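Local atomic coordinates of cytochrome c (Hydrogenophilus thermoluteolus, PDB entry 2D0S), a protein that binds a covalently attached heme c and probably carries electrons as a small bacterial c-type cytochrome. Residues Glu2-Ala5 and Lys6-Cys10; Lys30-Thr33 and Glu34-Pro38. All coordinates share one frame; numbering follows the deposited sequence.

Contact 1 of 2, residues Glu2-Ala5 and Lys6-Cys10. With HEC (heme c), chain B.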
ATOM      1  N   GLU A   2      -9.610  -2.461  -5.999  1.00 16.76           N
ATOM      2  CA  GLU A   2      -9.866  -1.095  -5.588  1.00 17.92           C
ATOM      3  C   GLU A   2     -10.930  -0.952  -4.463  1.00 20.23           C
ATOM      4  O   GLU A   2     -10.802  -0.074  -3.569  1.00 21.13           O
ATOM      5  CB  GLU A   2     -10.240  -0.222  -6.784  1.00 19.19           C
ATOM      6  CG  GLU A   2     -10.296   1.271  -6.423  1.00 23.03           C
ATOM      7  CD  GLU A   2     -10.752   2.150  -7.573  1.00 24.01           C
ATOM      8  OE1 GLU A   2     -10.438   1.840  -8.747  1.00 27.42           O
ATOM      9  OE2 GLU A   2     -11.424   3.154  -7.291  1.00 25.48           O
ATOM     10  N   ALA A   3     -11.995  -1.758  -4.523  1.00 15.04           N
ATOM     11  CA  ALA A   3     -13.085  -1.614  -3.572  1.00 14.92           C
ATOM     12  C   ALA A   3     -12.599  -2.062  -2.197  1.00 15.78           C
ATOM     13  O   ALA A   3     -13.009  -1.526  -1.167  1.00 16.69           O
ATOM     14  CB  ALA A   3     -14.309  -2.472  -4.021  1.00 19.48           C
ATOM     15  N   LEU A   4     -11.759  -3.084  -2.186  1.00 10.85           N
ATOM     16  CA  LEU A   4     -11.185  -3.580  -0.954  1.00 14.08           C
ATOM     17  C   LEU A   4     -10.227  -2.527  -0.305  1.00 13.02           C
ATOM     18  O   LEU A   4     -10.264  -2.288   0.912  1.00 12.56           O
ATOM     19  CB  LEU A   4     -10.433  -4.872  -1.231  1.00 12.36           C
ATOM     20  CG  LEU A   4     -10.339  -6.019  -0.218  1.00 19.49           C
ATOM     21  CD1 LEU A   4      -8.950  -6.627  -0.237  1.00 22.39           C
ATOM     22  CD2 LEU A   4     -10.763  -5.736   1.180  1.00 16.44           C
ATOM     23  N   ALA A   5      -9.401  -1.905  -1.126  1.00 13.71           N
ATOM     24  CA  ALA A   5      -8.459  -0.916  -0.651  1.00 16.00           C
ATOM     25  C   ALA A   5      -9.217   0.181   0.049  1.00 18.77           C
ATOM     26  O   ALA A   5      -8.862   0.610   1.176  1.00 17.67           O
ATOM     27  CB  ALA A   5      -7.644  -0.334  -1.832  1.00 14.24           C
ATOM     28  N   LYS A   6     -10.279   0.623  -0.601  1.00 18.57           N
ATOM     29  CA  LYS A   6     -11.137   1.655  -0.054  1.00 19.40           C
ATOM     30  C   LYS A   6     -11.908   1.189   1.216  1.00 16.43           C
ATOM     31  O   LYS A   6     -11.963   1.894   2.191  1.00 15.45           O
ATOM     32  CB  LYS A   6     -12.057   2.221  -1.182  1.00 24.24           C
ATOM     33  CG  LYS A   6     -13.297   2.875  -0.730  1.00 31.23           C
ATOM     34  CD  LYS A   6     -13.060   4.329  -0.441  1.00 39.26           C
ATOM     35  CE  LYS A   6     -14.361   5.034  -0.046  1.00 42.95           C
ATOM     36  NZ  LYS A   6     -14.113   6.486   0.238  1.00 46.12           N
ATOM     37  N   ALA A   7     -12.401  -0.032   1.227  1.00 17.25           N
ATOM     38  CA  ALA A   7     -13.069  -0.557   2.427  1.00 14.90           C
ATOM     39  C   ALA A   7     -12.113  -0.638   3.587  1.00 14.53           C
ATOM     40  O   ALA A   7     -12.536  -0.600   4.709  1.00 13.74           O
ATOM     41  CB  ALA A   7     -13.691  -1.967   2.162  1.00 12.50           C
ATOM     42  N   LYS A   8     -10.811  -0.809   3.322  1.00 17.19           N
ATOM     43  CA  LYS A   8      -9.864  -0.917   4.437  1.00 16.27           C
ATOM     44  C   LYS A   8      -9.192   0.382   4.855  1.00 14.31           C
ATOM     45  O   LYS A   8      -8.222   0.356   5.613  1.00 12.16           O
ATOM     46  CB  LYS A   8      -8.854  -2.046   4.252  1.00 14.86           C
ATOM     47  CG  LYS A   8      -9.466  -3.410   4.053  1.00 18.71           C
ATOM     48  CD  LYS A   8     -10.326  -3.762   5.189  1.00 19.69           C
ATOM     49  CE  LYS A   8     -11.169  -4.988   4.902  1.00 22.99           C
ATOM     50  NZ  LYS A   8     -11.632  -5.535   6.222  1.00 26.98           N
ATOM     51  N   GLY A   9      -9.753   1.498   4.385  1.00 13.24           N
ATOM     52  CA  GLY A   9      -9.258   2.830   4.756  1.00 14.71           C
ATOM     53  C   GLY A   9      -8.018   3.390   4.060  1.00 13.52           C
ATOM     54  O   GLY A   9      -7.556   4.492   4.383  1.00  8.96           O
ATOM     55  N   CYS A  10      -7.476   2.578   3.153  1.00 12.28           N
ATOM     56  CA  CYS A  10      -6.294   2.921   2.437  1.00 11.24           C
ATOM     57  C   CYS A  10      -6.323   4.194   1.689  1.00 15.81           C
ATOM     58  O   CYS A  10      -5.276   4.862   1.572  1.00 14.47           O
ATOM     59  CB  CYS A  10      -5.949   1.808   1.455  1.00 12.61           C
ATOM     60  SG  CYS A  10      -5.807   0.185   2.195  1.00 10.62           S
TER
HETATM   61 FE   HEC B  80       0.176   3.236   3.086  1.00 11.91          FE
HETATM   62  CHA HEC B  80       3.481   3.583   2.220  1.00 11.86           C
HETATM   63  CHB HEC B  80      -0.165   0.586   1.023  1.00 10.74           C
HETATM   64  CHC HEC B  80      -2.907   2.653   4.441  1.00 11.06           C
HETATM   65  CHD HEC B  80       0.327   6.275   4.754  1.00 12.82           C
HETATM   66  NA  HEC B  80       1.377   2.297   1.869  1.00 11.97           N
HETATM   67  C1A HEC B  80       2.734   2.585   1.630  1.00 12.05           C
HETATM   68  C2A HEC B  80       3.245   1.633   0.672  1.00 10.27           C
HETATM   69  C3A HEC B  80       2.232   0.823   0.296  1.00 11.62           C
HETATM   70  C4A HEC B  80       1.046   1.211   1.060  1.00 12.45           C
HETATM   71  CMA HEC B  80       2.302  -0.366  -0.713  1.00  5.99           C
HETATM   72  CAA HEC B  80       4.706   1.622   0.128  1.00 12.02           C
HETATM   73  CBA HEC B  80       5.553   0.865   1.150  1.00 12.50           C
HETATM   74  CGA HEC B  80       7.025   1.051   0.907  1.00 15.39           C
HETATM   75  O1A HEC B  80       7.421   1.484  -0.198  1.00 17.20           O
HETATM   76  O2A HEC B  80       7.805   0.723   1.819  1.00 15.03           O
HETATM   77  NB  HEC B  80      -1.264   1.878   2.819  1.00 11.04           N
HETATM   78  C1B HEC B  80      -1.199   0.838   1.914  1.00 12.09           C
HETATM   79  C2B HEC B  80      -2.352   0.001   2.111  1.00 11.88           C
HETATM   80  C3B HEC B  80      -3.132   0.583   3.041  1.00 10.44           C
HETATM   81  C4B HEC B  80      -2.425   1.748   3.531  1.00 10.56           C
HETATM   82  CMB HEC B  80      -2.660  -1.217   1.215  1.00  9.61           C
HETATM   83  CAB HEC B  80      -4.547   0.146   3.551  1.00 10.57           C
HETATM   84  CBB HEC B  80      -4.543  -1.307   4.080  1.00  9.24           C
HETATM   85  NC  HEC B  80      -1.033   4.267   4.317  1.00 11.79           N
HETATM   86  C1C HEC B  80      -2.296   3.848   4.752  1.00 13.12           C
HETATM   87  C2C HEC B  80      -2.897   4.901   5.538  1.00 12.90           C
HETATM   88  C3C HEC B  80      -1.911   5.817   5.786  1.00 13.01           C
HETATM   89  C4C HEC B  80      -0.798   5.488   4.915  1.00 13.55           C
HETATM   90  CMC HEC B  80      -4.178   4.652   6.363  1.00 13.11           C
HETATM   91  CAC HEC B  80      -1.947   7.195   6.554  1.00 12.03           C
HETATM   92  CBC HEC B  80      -2.841   7.312   7.795  1.00 13.32           C
HETATM   93  ND  HEC B  80       1.721   4.722   3.478  1.00 14.91           N
HETATM   94  C1D HEC B  80       1.534   5.866   4.233  1.00 15.43           C
HETATM   95  C2D HEC B  80       2.775   6.600   4.286  1.00 15.98           C
HETATM   96  C3D HEC B  80       3.736   5.773   3.466  1.00 14.91           C
HETATM   97  C4D HEC B  80       2.993   4.629   2.999  1.00 14.62           C
HETATM   98  CMD HEC B  80       3.027   7.921   5.031  1.00 12.15           C
HETATM   99  CAD HEC B  80       5.220   6.014   3.233  1.00 13.66           C
HETATM  100  CBD HEC B  80       5.959   5.175   4.258  1.00 16.42           C
HETATM  101  CGD HEC B  80       7.446   5.387   4.025  1.00 17.14           C
HETATM  102  O1D HEC B  80       7.806   6.543   3.709  1.00 16.12           O
HETATM  103  O2D HEC B  80       8.255   4.403   4.150  1.00 17.67           O

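Contact 2 of 2, residues Lys30-Thr33 and Glu34-Pro38. With HEC (heme c), chain B.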
ATOM      1  N   LYS A  30       5.641   1.613  -9.854  1.00 19.81           N
ATOM      2  CA  LYS A  30       6.877   1.968 -10.579  1.00 20.37           C
ATOM      3  C   LYS A  30       8.147   1.588  -9.797  1.00 20.01           C
ATOM      4  O   LYS A  30       9.171   1.249 -10.368  1.00 20.97           O
ATOM      5  CB  LYS A  30       6.893   3.467 -10.905  1.00 16.18           C
ATOM      6  CG  LYS A  30       6.176   3.800 -12.195  1.00 18.82           C
ATOM      7  CD  LYS A  30       5.881   5.327 -12.315  1.00 18.91           C
ATOM      8  CE  LYS A  30       4.735   5.569 -13.276  1.00 21.84           C
ATOM      9  NZ  LYS A  30       4.414   7.059 -13.361  1.00 27.63           N
ATOM     10  N   LYS A  31       8.055   1.589  -8.489  1.00 20.36           N
ATOM     11  CA  LYS A  31       9.192   1.265  -7.706  1.00 18.96           C
ATOM     12  C   LYS A  31       9.366  -0.250  -7.498  1.00 21.55           C
ATOM     13  O   LYS A  31      10.472  -0.724  -7.359  1.00 19.12           O
ATOM     14  CB  LYS A  31       9.122   1.990  -6.380  1.00 22.65           C
ATOM     15  CG  LYS A  31      10.452   2.097  -5.670  1.00 28.05           C
ATOM     16  CD  LYS A  31      10.428   3.251  -4.663  1.00 32.75           C
ATOM     17  CE  LYS A  31      11.487   3.070  -3.549  1.00 36.76           C
ATOM     18  NZ  LYS A  31      11.507   1.659  -2.948  1.00 37.55           N
ATOM     19  N   TYR A  32       8.266  -1.004  -7.443  1.00 20.61           N
ATOM     20  CA  TYR A  32       8.376  -2.429  -7.106  1.00 19.38           C
ATOM     21  C   TYR A  32       7.899  -3.313  -8.217  1.00 20.19           C
ATOM     22  O   TYR A  32       7.230  -2.830  -9.174  1.00 20.17           O
ATOM     23  CB  TYR A  32       7.597  -2.735  -5.843  1.00 16.88           C
ATOM     24  CG  TYR A  32       8.052  -1.932  -4.680  1.00 17.53           C
ATOM     25  CD1 TYR A  32       9.206  -2.283  -3.983  1.00 16.52           C
ATOM     26  CD2 TYR A  32       7.367  -0.777  -4.297  1.00 13.59           C
ATOM     27  CE1 TYR A  32       9.650  -1.531  -2.908  1.00 17.69           C
ATOM     28  CE2 TYR A  32       7.790  -0.024  -3.200  1.00 16.21           C
ATOM     29  CZ  TYR A  32       8.927  -0.408  -2.515  1.00 15.45           C
ATOM     30  OH  TYR A  32       9.318   0.294  -1.410  1.00 17.53           O
ATOM     31  N   THR A  33       8.071  -4.628  -8.012  1.00 15.31           N
ATOM     32  CA  THR A  33       7.443  -5.603  -8.917  1.00 18.25           C
ATOM     33  C   THR A  33       6.745  -6.693  -8.067  1.00 18.66           C
ATOM     34  O   THR A  33       6.858  -6.694  -6.838  1.00 16.26           O
ATOM     35  CB  THR A  33       8.415  -6.297  -9.818  1.00 16.91           C
ATOM     36  OG1 THR A  33       9.243  -7.127  -9.006  1.00 23.15           O
ATOM     37  CG2 THR A  33       9.278  -5.292 -10.602  1.00 16.19           C
ATOM     38  N   GLU A  34       6.128  -7.669  -8.731  1.00 13.41           N
ATOM     39  CA  GLU A  34       5.505  -8.777  -7.996  1.00 17.59           C
ATOM     40  C   GLU A  34       6.546  -9.532  -7.134  1.00 16.11           C
ATOM     41  O   GLU A  34       6.186 -10.285  -6.243  1.00 15.47           O
ATOM     42  CB  GLU A  34       4.800  -9.739  -8.933  1.00 14.75           C
ATOM     43  CG  GLU A  34       5.710 -10.299 -10.038  1.00 17.82           C
ATOM     44  CD  GLU A  34       5.695  -9.450 -11.359  1.00 19.18           C
ATOM     45  OE1 GLU A  34       5.275  -8.268 -11.343  1.00 19.45           O
ATOM     46  OE2 GLU A  34       6.112  -9.988 -12.403  1.00 14.50           O
ATOM     47  N   ALA A  35       7.825  -9.289  -7.386  1.00 13.90           N
ATOM     48  CA  ALA A  35       8.872  -9.961  -6.630  1.00 15.83           C
ATOM     49  C   ALA A  35       8.803  -9.511  -5.217  1.00 18.47           C
ATOM     50  O   ALA A  35       9.294 -10.213  -4.328  1.00 18.83           O
ATOM     51  CB  ALA A  35      10.243  -9.684  -7.197  1.00 14.23           C
ATOM     52  N   ASP A  36       8.327  -8.247  -5.044  1.00 17.10           N
ATOM     53  CA  ASP A  36       8.347  -7.595  -3.719  1.00 16.24           C
ATOM     54  C   ASP A  36       7.107  -7.727  -2.848  1.00 13.54           C
ATOM     55  O   ASP A  36       6.975  -7.025  -1.882  1.00 10.21           O
ATOM     56  CB  ASP A  36       8.638  -6.097  -3.947  1.00 18.20           C
ATOM     57  CG  ASP A  36       9.965  -5.860  -4.623  1.00 18.15           C
ATOM     58  OD1 ASP A  36       9.965  -5.271  -5.726  1.00 15.44           O
ATOM     59  OD2 ASP A  36      11.006  -6.258  -4.039  1.00 21.57           O
ATOM     60  N   VAL A  37       6.152  -8.540  -3.268  1.00 12.39           N
ATOM     61  CA  VAL A  37       4.886  -8.626  -2.548  1.00 13.20           C
ATOM     62  C   VAL A  37       5.047  -8.937  -1.060  1.00 15.56           C
ATOM     63  O   VAL A  37       4.383  -8.307  -0.237  1.00 19.01           O
ATOM     64  CB  VAL A  37       3.895  -9.620  -3.195  1.00 10.71           C
ATOM     65  CG1 VAL A  37       2.694  -9.952  -2.198  1.00  7.46           C
ATOM     66  CG2 VAL A  37       3.352  -9.050  -4.510  1.00 14.31           C
ATOM     67  N   PRO A  38       5.883  -9.956  -0.701  1.00 18.88           N
ATOM     68  CA  PRO A  38       5.953 -10.321   0.749  1.00 19.03           C
ATOM     69  C   PRO A  38       6.428  -9.176   1.574  1.00 19.42           C
ATOM     70  O   PRO A  38       5.984  -9.022   2.711  1.00 22.52           O
ATOM     71  CB  PRO A  38       7.021 -11.453   0.798  1.00 21.55           C
ATOM     72  CG  PRO A  38       7.069 -12.020  -0.616  1.00 22.01           C
ATOM     73  CD  PRO A  38       6.684 -10.867  -1.558  1.00 20.02           C
TER
HETATM   74 FE   HEC B  80       0.176   3.236   3.086  1.00 11.91          FE
HETATM   75  CHA HEC B  80       3.481   3.583   2.220  1.00 11.86           C
HETATM   76  CHB HEC B  80      -0.165   0.586   1.023  1.00 10.74           C
HETATM   77  CHC HEC B  80      -2.907   2.653   4.441  1.00 11.06           C
HETATM   78  CHD HEC B  80       0.327   6.275   4.754  1.00 12.82           C
HETATM   79  NA  HEC B  80       1.377   2.297   1.869  1.00 11.97           N
HETATM   80  C1A HEC B  80       2.734   2.585   1.630  1.00 12.05           C
HETATM   81  C2A HEC B  80       3.245   1.633   0.672  1.00 10.27           C
HETATM   82  C3A HEC B  80       2.232   0.823   0.296  1.00 11.62           C
HETATM   83  C4A HEC B  80       1.046   1.211   1.060  1.00 12.45           C
HETATM   84  CMA HEC B  80       2.302  -0.366  -0.713  1.00  5.99           C
HETATM   85  CAA HEC B  80       4.706   1.622   0.128  1.00 12.02           C
HETATM   86  CBA HEC B  80       5.553   0.865   1.150  1.00 12.50           C
HETATM   87  CGA HEC B  80       7.025   1.051   0.907  1.00 15.39           C
HETATM   88  O1A HEC B  80       7.421   1.484  -0.198  1.00 17.20           O
HETATM   89  O2A HEC B  80       7.805   0.723   1.819  1.00 15.03           O
HETATM   90  NB  HEC B  80      -1.264   1.878   2.819  1.00 11.04           N
HETATM   91  C1B HEC B  80      -1.199   0.838   1.914  1.00 12.09           C
HETATM   92  C2B HEC B  80      -2.352   0.001   2.111  1.00 11.88           C
HETATM   93  C3B HEC B  80      -3.132   0.583   3.041  1.00 10.44           C
HETATM   94  C4B HEC B  80      -2.425   1.748   3.531  1.00 10.56           C
HETATM   95  CMB HEC B  80      -2.660  -1.217   1.215  1.00  9.61           C
HETATM   96  CAB HEC B  80      -4.547   0.146   3.551  1.00 10.57           C
HETATM   97  CBB HEC B  80      -4.543  -1.307   4.080  1.00  9.24           C
HETATM   98  NC  HEC B  80      -1.033   4.267   4.317  1.00 11.79           N
HETATM   99  C1C HEC B  80      -2.296   3.848   4.752  1.00 13.12           C
HETATM  100  C2C HEC B  80      -2.897   4.901   5.538  1.00 12.90           C
HETATM  101  C3C HEC B  80      -1.911   5.817   5.786  1.00 13.01           C
HETATM  102  C4C HEC B  80      -0.798   5.488   4.915  1.00 13.55           C
HETATM  103  CMC HEC B  80      -4.178   4.652   6.363  1.00 13.11           C
HETATM  104  CAC HEC B  80      -1.947   7.195   6.554  1.00 12.03           C
HETATM  105  CBC HEC B  80      -2.841   7.312   7.795  1.00 13.32           C
HETATM  106  ND  HEC B  80       1.721   4.722   3.478  1.00 14.91           N
HETATM  107  C1D HEC B  80       1.534   5.866   4.233  1.00 15.43           C
HETATM  108  C2D HEC B  80       2.775   6.600   4.286  1.00 15.98           C
HETATM  109  C3D HEC B  80       3.736   5.773   3.466  1.00 14.91           C
HETATM  110  C4D HEC B  80       2.993   4.629   2.999  1.00 14.62           C
HETATM  111  CMD HEC B  80       3.027   7.921   5.031  1.00 12.15           C
HETATM  112  CAD HEC B  80       5.220   6.014   3.233  1.00 13.66           C
HETATM  113  CBD HEC B  80       5.959   5.175   4.258  1.00 16.42           C
HETATM  114  CGD HEC B  80       7.446   5.387   4.025  1.00 17.14           C
HETATM  115  O1D HEC B  80       7.806   6.543   3.709  1.00 16.12           O
HETATM  116  O2D HEC B  80       8.255   4.403   4.150  1.00 17.67           O

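Contact 1 of 2, residues Glu2-Ala5 and Lys6-Cys10
Ala-5 O takes two backbone N-H groups from the residues that follow it. Cys-10 N binds it at 3.1 Å, and Lys-8 N adds a weaker, more bent bond. The Cys-10 bond is one half of a Schellman motif. The other half joins Gly-9 N to Lys-6 O at 3.1 Å. Gly-9 is the C-prime residue, and its positive phi of 80° turns the chain out of helix 2-7. Before this end the helix is regular: Ala-7 N reaches Ala-3 O at 2.9 Å, and Lys-8 N reaches Leu-4 O, also at 2.9 Å. Along this last turn, Leu-4 CD2 lies against the aliphatic part of Lys-8, 3.8 Å from its CE. Lys-8 CG is anti to the carbonyl carbon (chi1 -57°), which puts it near Leu-4 O and CD2; the bend at chi2 then sets the course of CD and CE. Cys-10 starts the CXXCH heme-binding motif. Its SG lies anti to the carbonyl carbon (chi1 -54°) and forms the thioether to heme CAB at 1.9 Å. Its CB also packs near Ala-5 CB, at 4.3 Å. Helix 2-7 leans on helix 65-75: Leu-4 and Ala-5 touch Ile-71, Glu-2 touches Trp-74, and Lys-8 touches Asp-67.

Contact 2 of 2, residues Lys30-Thr33 and Glu34-Pro38
Tyr-32 and Asp-36 meet where a 3-10 turn, residues 34-36, links helix 25-31 to helix 37-46 in this cytochrome c fold. The tyrosine lies just past the end of helix 25-31. Its CB is 3.5 Å from Asp-36 OD1. CG lies anti to the carbonyl carbon (chi1 -58°), and this directs the ring inward to the heme. Along the ring edge CD1 meets the same OD1, also at 3.5 Å. That oxygen lies in the ring plane, yet the carboxylate as a whole is turned 76° from it. Lys-31 CG sits over one ring face, toward the rim. On the other edge CE2 comes to 3.4 Å from heme O1A. At the tip, OH donates a short hydrogen bond of 2.5 Å to O1A of the heme propionate. Lys-31 NZ gives the hydroxyl a weak bond at 3.0 Å. A phenylalanine here would probably leave O1A without this donor and take from Lys-31 NZ this weak acceptor. The backbone beside the ring is tied to the turn. Asp-36 N bonds Thr-33 O at 2.8 Å, coming from above the carbonyl plane. In return, Asp-36 OD1 accepts Thr-33 N through its anti lone pair, at 3.0 Å and nearly straight (169°).

How the contacts relate
Contact 1 and contact 2 lie on opposite sides of the chain's centre. Their centres are 19 Å apart, and their nearest atoms are about 12 Å apart, so they do not touch. The heme joins them. Contact 1 holds the macrocycle by a covalent bond at CAB, while contact 2 binds a propionate oxygen, O1A; within the heme these two atoms are 12.6 Å apart. The iron lies nearer the first attachment. Heme FE is 6.8 Å from Cys-10 SG. From Tyr-32 OH to heme FE it is 10.6 Å. The axial ligands, His-14 and Met-57, come from neither contact. Cys-13 is the second covalent attachment, and Lys-43, Val-51 and Trp-52 add hydrogen bonds to the heme.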